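Local coordinates for protein AimR transcriptional regulator (PDB 5ZVV) that activates transcription of the phage aimX locus as a homodimer, a step in the lysis-lysogeny decision that binding of the arbitrium peptide switches off, at residues A[339-344]-A[365-370]; A[323-328]-A[349-354]; A[237-242]-A[356-361]. All blocks are in the same frame, centred on the assembly; numbering follows the deposited sequence.

Contact 1 of 3, residues A[339-344]-A[365-370]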
loop_
_atom_site.group_PDB
_atom_site.type_symbol
_atom_site.label_atom_id
_atom_site.label_comp_id
_atom_site.label_asym_id
_atom_site.label_seq_id
_atom_site.Cartn_x
_atom_site.Cartn_y
_atom_site.Cartn_z
ATOM N N GLN A 339 -24.827 7.979 -24.355
ATOM C CA GLN A 339 -24.008 8.985 -25.036
ATOM C C GLN A 339 -23.891 10.265 -24.213
ATOM O O GLN A 339 -23.696 11.353 -24.759
ATOM C CB GLN A 339 -24.540 9.296 -26.438
ATOM C CG GLN A 339 -24.364 8.162 -27.428
ATOM C CD GLN A 339 -24.753 8.554 -28.838
ATOM O OE1 GLN A 339 -25.716 9.292 -29.047
ATOM N NE2 GLN A 339 -23.997 8.067 -29.816
ATOM N N ASP A 340 -24.012 10.141 -22.895
ATOM C CA ASP A 340 -23.855 11.255 -21.974
ATOM C C ASP A 340 -22.439 11.231 -21.412
ATOM O O ASP A 340 -21.983 10.197 -20.910
ATOM C CB ASP A 340 -24.888 11.170 -20.850
ATOM C CG ASP A 340 -24.973 12.440 -20.032
ATOM O OD1 ASP A 340 -24.149 13.353 -20.251
ATOM O OD2 ASP A 340 -25.866 12.525 -19.165
ATOM N N LYS A 341 -21.748 12.371 -21.496
ATOM C CA LYS A 341 -20.335 12.411 -21.125
ATOM C C LYS A 341 -20.123 12.157 -19.637
ATOM O O LYS A 341 -19.043 11.705 -19.239
ATOM C CB LYS A 341 -19.725 13.754 -21.524
ATOM C CG LYS A 341 -19.561 13.946 -23.025
ATOM C CD LYS A 341 -18.949 15.303 -23.342
ATOM C CE LYS A 341 -18.689 15.467 -24.831
ATOM N NZ LYS A 341 -18.113 16.805 -25.147
ATOM N N THR A 342 -21.130 12.433 -18.802
ATOM C CA THR A 342 -20.963 12.229 -17.366
ATOM C C THR A 342 -20.759 10.757 -17.027
ATOM O O THR A 342 -20.066 10.435 -16.055
ATOM C CB THR A 342 -22.164 12.790 -16.599
ATOM O OG1 THR A 342 -22.003 12.522 -15.199
ATOM C CG2 THR A 342 -23.457 12.157 -17.071
ATOM N N ASP A 343 -21.347 9.853 -17.813
ATOM C CA ASP A 343 -21.135 8.430 -17.580
ATOM C C ASP A 343 -19.693 8.038 -17.870
ATOM O O ASP A 343 -19.103 7.229 -17.142
ATOM C CB ASP A 343 -22.103 7.610 -18.432
ATOM C CG ASP A 343 -23.534 7.714 -17.950
ATOM O OD1 ASP A 343 -23.737 7.800 -16.721
ATOM O OD2 ASP A 343 -24.453 7.710 -18.795
ATOM N N TYR A 344 -19.108 8.602 -18.929
ATOM C CA TYR A 344 -17.694 8.369 -19.201
ATOM C C TYR A 344 -16.809 9.009 -18.138
ATOM O O TYR A 344 -15.752 8.461 -17.802
ATOM C CB TYR A 344 -17.340 8.889 -20.593
ATOM C CG TYR A 344 -18.081 8.177 -21.704
ATOM C CD1 TYR A 344 -18.047 6.793 -21.813
ATOM C CD2 TYR A 344 -18.830 8.888 -22.634
ATOM C CE1 TYR A 344 -18.727 6.136 -22.824
ATOM C CE2 TYR A 344 -19.514 8.241 -23.650
ATOM C CZ TYR A 344 -19.461 6.865 -23.736
ATOM O OH TYR A 344 -20.136 6.216 -24.747
ATOM N N LEU A 365 -10.912 6.955 -25.077
ATOM C CA LEU A 365 -11.091 6.786 -26.517
ATOM C C LEU A 365 -12.471 7.256 -26.954
ATOM O O LEU A 365 -12.608 7.959 -27.963
ATOM C CB LEU A 365 -10.884 5.322 -26.914
ATOM C CG LEU A 365 -9.459 4.763 -26.927
ATOM C CD1 LEU A 365 -9.485 3.253 -27.115
ATOM C CD2 LEU A 365 -8.621 5.425 -28.011
ATOM N N GLN A 366 -13.504 6.899 -26.188
ATOM C CA GLN A 366 -14.848 7.337 -26.537
ATOM C C GLN A 366 -14.975 8.849 -26.414
ATOM O O GLN A 366 -15.626 9.491 -27.244
ATOM C CB GLN A 366 -15.876 6.625 -25.658
ATOM C CG GLN A 366 -17.288 6.702 -26.197
ATOM C CD GLN A 366 -17.427 6.077 -27.571
ATOM O OE1 GLN A 366 -16.715 5.134 -27.914
ATOM N NE2 GLN A 366 -18.347 6.609 -28.370
ATOM N N LEU A 367 -14.342 9.437 -25.396
ATOM C CA LEU A 367 -14.286 10.892 -25.322
ATOM C C LEU A 367 -13.514 11.471 -26.498
ATOM O O LEU A 367 -13.819 12.579 -26.955
ATOM C CB LEU A 367 -13.657 11.332 -23.999
ATOM C CG LEU A 367 -14.494 11.118 -22.734
ATOM C CD1 LEU A 367 -13.721 11.551 -21.499
ATOM C CD2 LEU A 367 -15.812 11.870 -22.827
ATOM N N GLU A 368 -12.528 10.730 -27.013
ATOM C CA GLU A 368 -11.749 11.216 -28.147
ATOM C C GLU A 368 -12.585 11.242 -29.420
ATOM O O GLU A 368 -12.474 12.176 -30.222
ATOM C CB GLU A 368 -10.504 10.353 -28.342
ATOM C CG GLU A 368 -9.605 10.823 -29.471
ATOM C CD GLU A 368 -8.395 9.935 -29.665
ATOM O OE1 GLU A 368 -7.729 10.055 -30.716
ATOM O OE2 GLU A 368 -8.106 9.117 -28.766
ATOM N N ARG A 369 -13.423 10.220 -29.625
ATOM C CA ARG A 369 -14.316 10.220 -30.780
ATOM C C ARG A 369 -15.305 11.375 -30.724
ATOM O O ARG A 369 -15.697 11.907 -31.769
ATOM C CB ARG A 369 -15.078 8.896 -30.865
ATOM C CG ARG A 369 -14.219 7.646 -30.989
ATOM C CD ARG A 369 -15.115 6.421 -31.140
ATOM N NE ARG A 369 -14.385 5.158 -31.084
ATOM C CZ ARG A 369 -14.965 3.962 -31.149
ATOM N NH1 ARG A 369 -16.282 3.870 -31.273
ATOM N NH2 ARG A 369 -14.232 2.860 -31.090
HETATM N N MSE A 370 -15.716 11.778 -29.525
HETATM C CA MSE A 370 -16.737 12.806 -29.368
HETATM C C MSE A 370 -16.147 14.210 -29.432
HETATM O O MSE A 370 -16.838 15.195 -29.173
HETATM C CB MSE A 370 -17.487 12.609 -28.050
HETATM C CG MSE A 370 -18.116 11.231 -27.902
HETATM SE SE MSE A 370 -18.829 10.900 -26.116
HETATM C CE MSE A 370 -20.432 12.015 -26.211
HETATM O O HOH W 1 -21.224 7.216 -26.894
#
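Q366 and M370 reach the Y344 ring from the same side, Q366 over the face and M370 obliquely toward CE2. Q366 CB sits 4.2 Å from the centroid of the Y344 ring and 19° off the ring normal, a CH-pi contact. Q366 CG, anti to the backbone N (chi1 -163°), lies beside the phenol end, 3.2 Å from Y344 OH. The bend at chi2 then turns the amide, whose plane ends up 37° from the ring plane. M370 is a selenomethionine introduced for the structure determination. Its SE is 3.7 Å from Y344 CE2, which makes this a Met-aromatic contact. L367 adds CD2, 4.0 Å from Y344 CB. The arrangement is consistent with the helix packing of a TPR-like solenoid: the N-terminal end of helix 341-353 meets the C-terminal end of helix 361-369. Helix 324-338 adds Y332 and L336 beside Y344. Beside the ring, K341 and M370 run past each other in opposite directions. K341 CG is 3.8 Å from M370 CE, and that methyl also touches the carbonyl O of Q339. The phenol is tied by a water in the plane of the ring, 2.6 Å from Y344 OH. The same water accepts a weak hydrogen bond from Q366 NE2.

Contact 2 of 3, residues A[323-328]-A[349-354]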
loop_
_atom_site.group_PDB
_atom_site.type_symbol
_atom_site.label_atom_id
_atom_site.label_comp_id
_atom_site.label_asym_id
_atom_site.label_seq_id
_atom_site.Cartn_x
_atom_site.Cartn_y
_atom_site.Cartn_z
ATOM N N ASP A 323 -17.486 -4.033 -7.709
ATOM C CA ASP A 323 -16.356 -3.281 -7.185
ATOM C C ASP A 323 -16.047 -2.104 -8.111
ATOM O O ASP A 323 -16.724 -1.878 -9.117
ATOM C CB ASP A 323 -15.144 -4.196 -6.960
ATOM C CG ASP A 323 -14.538 -4.743 -8.252
ATOM O OD1 ASP A 323 -14.898 -4.297 -9.358
ATOM O OD2 ASP A 323 -13.674 -5.640 -8.150
ATOM N N GLU A 324 -15.001 -1.348 -7.777
ATOM C CA GLU A 324 -14.775 -0.076 -8.458
ATOM C C GLU A 324 -14.340 -0.276 -9.908
ATOM O O GLU A 324 -14.753 0.485 -10.790
ATOM C CB GLU A 324 -13.755 0.750 -7.678
ATOM C CG GLU A 324 -14.197 1.028 -6.245
ATOM C CD GLU A 324 -13.131 1.710 -5.417
ATOM O OE1 GLU A 324 -13.307 2.900 -5.079
ATOM O OE2 GLU A 324 -12.113 1.054 -5.109
ATOM N N ASN A 325 -13.514 -1.290 -10.177
ATOM C CA ASN A 325 -13.118 -1.588 -11.553
ATOM C C ASN A 325 -14.330 -2.003 -12.386
ATOM O O ASN A 325 -14.579 -1.462 -13.480
ATOM C CB ASN A 325 -12.048 -2.684 -11.540
ATOM C CG ASN A 325 -11.296 -2.795 -12.851
ATOM O OD1 ASN A 325 -11.531 -3.711 -13.638
ATOM N ND2 ASN A 325 -10.376 -1.866 -13.089
ATOM N N GLU A 326 -15.107 -2.961 -11.867
ATOM C CA GLU A 326 -16.369 -3.331 -12.492
ATOM C C GLU A 326 -17.270 -2.124 -12.686
ATOM O O GLU A 326 -18.031 -2.070 -13.655
ATOM C CB GLU A 326 -17.085 -4.390 -11.648
ATOM C CG GLU A 326 -16.440 -5.767 -11.691
ATOM C CD GLU A 326 -16.952 -6.689 -10.601
ATOM O OE1 GLU A 326 -17.542 -6.185 -9.623
ATOM O OE2 GLU A 326 -16.765 -7.918 -10.723
ATOM N N LEU A 327 -17.202 -1.144 -11.781
ATOM C CA LEU A 327 -18.001 0.063 -11.956
ATOM C C LEU A 327 -17.452 0.940 -13.072
ATOM O O LEU A 327 -18.221 1.643 -13.738
ATOM C CB LEU A 327 -18.077 0.840 -10.645
ATOM C CG LEU A 327 -19.092 0.279 -9.649
ATOM C CD1 LEU A 327 -19.085 1.081 -8.357
ATOM C CD2 LEU A 327 -20.481 0.259 -10.270
ATOM N N GLY A 328 -16.137 0.915 -13.292
ATOM C CA GLY A 328 -15.583 1.603 -14.447
ATOM C C GLY A 328 -16.126 1.050 -15.748
ATOM O O GLY A 328 -16.597 1.799 -16.615
ATOM N N ARG A 349 -13.472 7.952 -13.282
ATOM C CA ARG A 349 -13.218 8.073 -11.849
ATOM C C ARG A 349 -13.098 6.705 -11.189
ATOM O O ARG A 349 -12.295 6.520 -10.265
ATOM C CB ARG A 349 -14.319 8.899 -11.184
ATOM C CG ARG A 349 -14.278 10.370 -11.559
ATOM C CD ARG A 349 -15.398 11.160 -10.898
ATOM N NE ARG A 349 -15.379 12.560 -11.316
ATOM C CZ ARG A 349 -14.667 13.509 -10.716
ATOM N NH1 ARG A 349 -13.914 13.213 -9.664
ATOM N NH2 ARG A 349 -14.706 14.756 -11.167
ATOM N N TYR A 350 -13.872 5.726 -11.657
ATOM C CA TYR A 350 -13.787 4.403 -11.048
ATOM C C TYR A 350 -12.554 3.638 -11.516
ATOM O O TYR A 350 -11.947 2.902 -10.729
ATOM C CB TYR A 350 -15.066 3.615 -11.324
ATOM C CG TYR A 350 -16.184 3.991 -10.382
ATOM C CD1 TYR A 350 -16.130 3.638 -9.039
ATOM C CD2 TYR A 350 -17.288 4.708 -10.827
ATOM C CE1 TYR A 350 -17.144 3.984 -8.167
ATOM C CE2 TYR A 350 -18.307 5.059 -9.963
ATOM C CZ TYR A 350 -18.231 4.691 -8.632
ATOM O OH TYR A 350 -19.246 5.034 -7.763
ATOM N N PHE A 351 -12.160 3.798 -12.780
ATOM C CA PHE A 351 -10.889 3.229 -13.220
ATOM C C PHE A 351 -9.714 3.847 -12.472
ATOM O O PHE A 351 -8.711 3.169 -12.219
ATOM C CB PHE A 351 -10.718 3.413 -14.728
ATOM C CG PHE A 351 -11.434 2.380 -15.546
ATOM C CD1 PHE A 351 -11.286 1.033 -15.259
ATOM C CD2 PHE A 351 -12.261 2.753 -16.593
ATOM C CE1 PHE A 351 -11.947 0.076 -16.007
ATOM C CE2 PHE A 351 -12.924 1.800 -17.344
ATOM C CZ PHE A 351 -12.767 0.459 -17.049
ATOM N N LYS A 352 -9.818 5.128 -12.113
ATOM C CA LYS A 352 -8.782 5.760 -11.301
ATOM C C LYS A 352 -8.776 5.199 -9.887
ATOM O O LYS A 352 -7.714 4.884 -9.337
ATOM C CB LYS A 352 -8.987 7.273 -11.273
ATOM C CG LYS A 352 -8.564 7.983 -12.541
ATOM C CD LYS A 352 -7.053 8.091 -12.628
ATOM C CE LYS A 352 -6.650 9.070 -13.712
ATOM N NZ LYS A 352 -5.184 9.330 -13.725
ATOM N N LYS A 353 -9.960 5.070 -9.278
ATOM C CA LYS A 353 -10.035 4.565 -7.910
ATOM C C LYS A 353 -9.528 3.133 -7.804
ATOM O O LYS A 353 -9.016 2.735 -6.752
ATOM C CB LYS A 353 -11.468 4.655 -7.387
ATOM C CG LYS A 353 -11.907 6.054 -6.990
ATOM C CD LYS A 353 -13.297 6.023 -6.375
ATOM C CE LYS A 353 -13.770 7.409 -5.970
ATOM N NZ LYS A 353 -15.138 7.366 -5.378
ATOM N N SER A 354 -9.661 2.348 -8.871
ATOM C CA SER A 354 -9.168 0.978 -8.887
ATOM C C SER A 354 -7.745 0.876 -9.419
ATOM O O SER A 354 -7.246 -0.239 -9.602
ATOM C CB SER A 354 -10.103 0.085 -9.708
ATOM O OG SER A 354 -10.191 0.522 -11.053
HETATM O O HOH W 2 -15.586 4.422 -4.444
HETATM O O HOH W 3 -9.612 3.174 -4.065
#
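Y350 lays its ring against L327 across a close pair of helices. At the root, Y350 CB is 3.2 Å from the backbone O of E324 and also touches G328 N. The first torsion, chi1 -81°, sets CG opposite the carbonyl carbon and lays one ring face on L327, with L327 CB offset toward the rim. Y350 CG and CD1 meet this CB, which stands 3.8 Å from the centroid of the Y350 ring and 15° off its normal. Farther out, Y350 CE1 lies 3.5 Å from L327 CD1, and CZ and OH stay beside the same methyl. Y331 adds a nearly parallel ring from the next turn of helix 324-338.

G328 lets the backbones approach here, with its CA 4.8 Å from Y350 CA. It also puts that CA over the centre of the F351 ring. N325 ND2 meets the edge of the F351 ring. Its amide group gives an almost straight hydrogen bond, 3.1 Å from N325 ND2 to S354 OG, with the acceptor in the amide plane. The same nitrogen also bonds to D356, so two acceptors fix the amide. On the outer side, E324 and K353 cross at about a right angle. One water bridges E324 OE1 and K353 NZ, whose charges are not in direct contact.

D323 and E326 form a capping box at the start of helix 324-338. The short segments run antiparallel, with 152° between their directions and axes 7.4 Å apart. A glycine at the close crossing of successive antiparallel helices, with aromatic rings packed round it, is consistent with the helical hairpins of TPR-like repeats.

Contact 3 of 3, residues A[237-242]-A[356-361]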
loop_
_atom_site.group_PDB
_atom_site.type_symbol
_atom_site.label_atom_id
_atom_site.label_comp_id
_atom_site.label_asym_id
_atom_site.label_seq_id
_atom_site.Cartn_x
_atom_site.Cartn_y
_atom_site.Cartn_z
ATOM N N THR A 237 -2.764 -7.766 -23.120
ATOM C CA THR A 237 -1.891 -6.678 -23.546
ATOM C C THR A 237 -2.105 -6.305 -25.004
ATOM O O THR A 237 -1.676 -5.223 -25.418
ATOM C CB THR A 237 -0.414 -7.027 -23.345
ATOM O OG1 THR A 237 -0.053 -8.101 -24.222
ATOM C CG2 THR A 237 -0.133 -7.414 -21.905
ATOM N N LEU A 238 -2.742 -7.171 -25.794
ATOM C CA LEU A 238 -2.971 -6.878 -27.205
ATOM C C LEU A 238 -4.381 -6.374 -27.516
ATOM O O LEU A 238 -4.718 -6.220 -28.694
ATOM C CB LEU A 238 -2.672 -8.117 -28.048
ATOM C CG LEU A 238 -1.217 -8.577 -28.084
ATOM C CD1 LEU A 238 -1.124 -9.965 -28.698
ATOM C CD2 LEU A 238 -0.371 -7.579 -28.863
ATOM N N ILE A 239 -5.199 -6.089 -26.498
ATOM C CA ILE A 239 -6.626 -5.839 -26.722
ATOM C C ILE A 239 -6.841 -4.632 -27.631
ATOM O O ILE A 239 -7.657 -4.674 -28.560
ATOM C CB ILE A 239 -7.358 -5.666 -25.377
ATOM C CG1 ILE A 239 -7.488 -7.011 -24.658
ATOM C CG2 ILE A 239 -8.731 -5.038 -25.584
ATOM C CD1 ILE A 239 -8.120 -6.908 -23.287
ATOM N N PHE A 240 -6.120 -3.541 -27.384
ATOM C CA PHE A 240 -6.339 -2.302 -28.117
ATOM C C PHE A 240 -5.388 -2.116 -29.293
ATOM O O PHE A 240 -5.467 -1.090 -29.973
ATOM C CB PHE A 240 -6.226 -1.106 -27.168
ATOM C CG PHE A 240 -7.182 -1.162 -26.015
ATOM C CD1 PHE A 240 -8.488 -0.721 -26.156
ATOM C CD2 PHE A 240 -6.780 -1.672 -24.792
ATOM C CE1 PHE A 240 -9.374 -0.780 -25.096
ATOM C CE2 PHE A 240 -7.658 -1.731 -23.728
ATOM C CZ PHE A 240 -8.959 -1.285 -23.879
ATOM N N GLU A 241 -4.507 -3.079 -29.562
ATOM C CA GLU A 241 -3.541 -2.959 -30.650
ATOM C C GLU A 241 -3.939 -3.743 -31.894
ATOM O O GLU A 241 -3.923 -3.198 -33.000
ATOM C CB GLU A 241 -2.154 -3.414 -30.181
ATOM C CG GLU A 241 -1.524 -2.525 -29.127
ATOM C CD GLU A 241 -0.120 -2.966 -28.761
ATOM O OE1 GLU A 241 0.417 -3.872 -29.435
ATOM O OE2 GLU A 241 0.446 -2.405 -27.800
ATOM N N ASP A 242 -4.294 -5.016 -31.738
ATOM C CA ASP A 242 -4.515 -5.902 -32.877
ATOM C C ASP A 242 -5.522 -6.965 -32.468
ATOM O O ASP A 242 -5.283 -7.709 -31.512
ATOM C CB ASP A 242 -3.194 -6.543 -33.325
ATOM C CG ASP A 242 -3.307 -7.280 -34.649
ATOM O OD1 ASP A 242 -4.364 -7.878 -34.931
ATOM O OD2 ASP A 242 -2.319 -7.267 -35.412
ATOM N N ASP A 356 -6.416 1.354 -12.284
ATOM C CA ASP A 356 -6.369 0.653 -13.565
ATOM C C ASP A 356 -5.900 1.649 -14.619
ATOM O O ASP A 356 -6.668 2.505 -15.064
ATOM C CB ASP A 356 -7.735 0.064 -13.909
ATOM C CG ASP A 356 -7.683 -0.912 -15.078
ATOM O OD1 ASP A 356 -6.787 -0.785 -15.940
ATOM O OD2 ASP A 356 -8.549 -1.811 -15.137
ATOM N N LYS A 357 -4.636 1.535 -15.016
ATOM C CA LYS A 357 -4.049 2.417 -16.014
ATOM C C LYS A 357 -4.156 1.863 -17.428
ATOM O O LYS A 357 -3.603 2.461 -18.358
ATOM C CB LYS A 357 -2.580 2.693 -15.677
ATOM C CG LYS A 357 -2.365 3.309 -14.303
ATOM C CD LYS A 357 -0.899 3.614 -14.038
ATOM C CE LYS A 357 -0.707 4.205 -12.645
ATOM N NZ LYS A 357 0.704 4.616 -12.390
ATOM N N TYR A 358 -4.853 0.741 -17.613
ATOM C CA TYR A 358 -4.981 0.113 -18.925
ATOM C C TYR A 358 -6.365 0.325 -19.530
ATOM O O TYR A 358 -6.485 0.880 -20.625
ATOM C CB TYR A 358 -4.663 -1.385 -18.827
ATOM C CG TYR A 358 -4.617 -2.079 -20.171
ATOM C CD1 TYR A 358 -3.662 -1.735 -21.117
ATOM C CD2 TYR A 358 -5.528 -3.080 -20.493
ATOM C CE1 TYR A 358 -3.613 -2.360 -22.346
ATOM C CE2 TYR A 358 -5.483 -3.713 -21.725
ATOM C CZ TYR A 358 -4.524 -3.347 -22.644
ATOM O OH TYR A 358 -4.470 -3.967 -23.869
ATOM N N PHE A 359 -7.420 -0.105 -18.836
ATOM C CA PHE A 359 -8.760 -0.022 -19.405
ATOM C C PHE A 359 -9.378 1.365 -19.290
ATOM O O PHE A 359 -10.464 1.587 -19.841
ATOM C CB PHE A 359 -9.675 -1.061 -18.753
ATOM C CG PHE A 359 -9.301 -2.476 -19.084
ATOM C CD1 PHE A 359 -9.599 -3.010 -20.326
ATOM C CD2 PHE A 359 -8.642 -3.267 -18.159
ATOM C CE1 PHE A 359 -9.252 -4.307 -20.640
ATOM C CE2 PHE A 359 -8.292 -4.565 -18.465
ATOM C CZ PHE A 359 -8.597 -5.087 -19.707
ATOM N N ILE A 360 -8.713 2.306 -18.612
ATOM C CA ILE A 360 -9.215 3.673 -18.555
ATOM C C ILE A 360 -9.264 4.299 -19.942
ATOM O O ILE A 360 -9.957 5.301 -20.151
ATOM C CB ILE A 360 -8.358 4.516 -17.587
ATOM C CG1 ILE A 360 -9.037 5.856 -17.289
ATOM C CG2 ILE A 360 -6.959 4.730 -18.154
ATOM C CD1 ILE A 360 -8.313 6.692 -16.261
ATOM N N GLN A 361 -8.552 3.724 -20.910
ATOM C CA GLN A 361 -8.627 4.241 -22.267
ATOM C C GLN A 361 -9.980 3.976 -22.908
ATOM O O GLN A 361 -10.314 4.629 -23.902
ATOM C CB GLN A 361 -7.509 3.647 -23.125
ATOM C CG GLN A 361 -7.554 2.137 -23.269
ATOM C CD GLN A 361 -6.355 1.593 -24.022
ATOM O OE1 GLN A 361 -6.205 1.820 -25.223
ATOM N NE2 GLN A 361 -5.485 0.878 -23.316
HETATM O O HOH W 4 -3.182 -3.287 -26.079
#
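F240 meets Q361 with a face and Y358 with an edge. The amide of Q361 stacks on one face of the F240 ring, with planes 15° apart and CD over the ring centre. Q361 CG lies over the same face, 3.8 Å from the centroid of the F240 ring. On the opposite face sits CG2 of the neighbouring I239. The edge of F240 turns toward the face of Y358 in an offset edge-to-face pair, with planes at 70° and F240 CD2 3.5 Å from Y358 CZ. F359 joins through CD1, 4.0 Å from F240 CZ. Its CE1 meets the end of I239, 3.9 Å from I239 CD1.

A second layer sets these groups in place. Q361 NE2 donates to the carbonyl of Y358, 2.9 Å from Y358 O, which holds the amide flat against the ring. The backbone nitrogens of Y358 and F359 both bond to D356 OD1, forming an Asx turn and a wider Asx motif that lead into the type I turn 358-361. At the far end, a water in the plane of the Y358 ring lies 2.6 Å from Y358 OH. It donates to T237 O and accepts from F240 N. E241 of this loop makes a salt bridge to R211 of helix 207-220.

The two loops thus meet by aromatic and amide packing, while water links the buried phenol of Y358 to the backbone of 237-242. The chemistry implies a contact that relies on amide-on-ring stacking, edge-to-face packing and a water bridge; no charged pair joins the two segments.

Overall arrangement
From the N terminus, the loop 237-242 comes first, after helix 224-237. Contact 3 joins it to 356-361 and closes a long, mostly helical span of 113 residues. Contact 2 is nested inside that span and closes the short hairpin of helices 324-338 and 341-353. Contact 1 crosses both: it starts at 339-344, within the hairpin, and ends at 365-370, beyond 356-361. Contacts 2 and 3 touch through N325 and D356, and through F351 packing on F359 and I360. Contacts 1 and 3 meet where L365 packs on F240. Contacts 1 and 2 join successive C-terminal helices; contact 3 ties them back to the loop between helices 224-237 and 243-252.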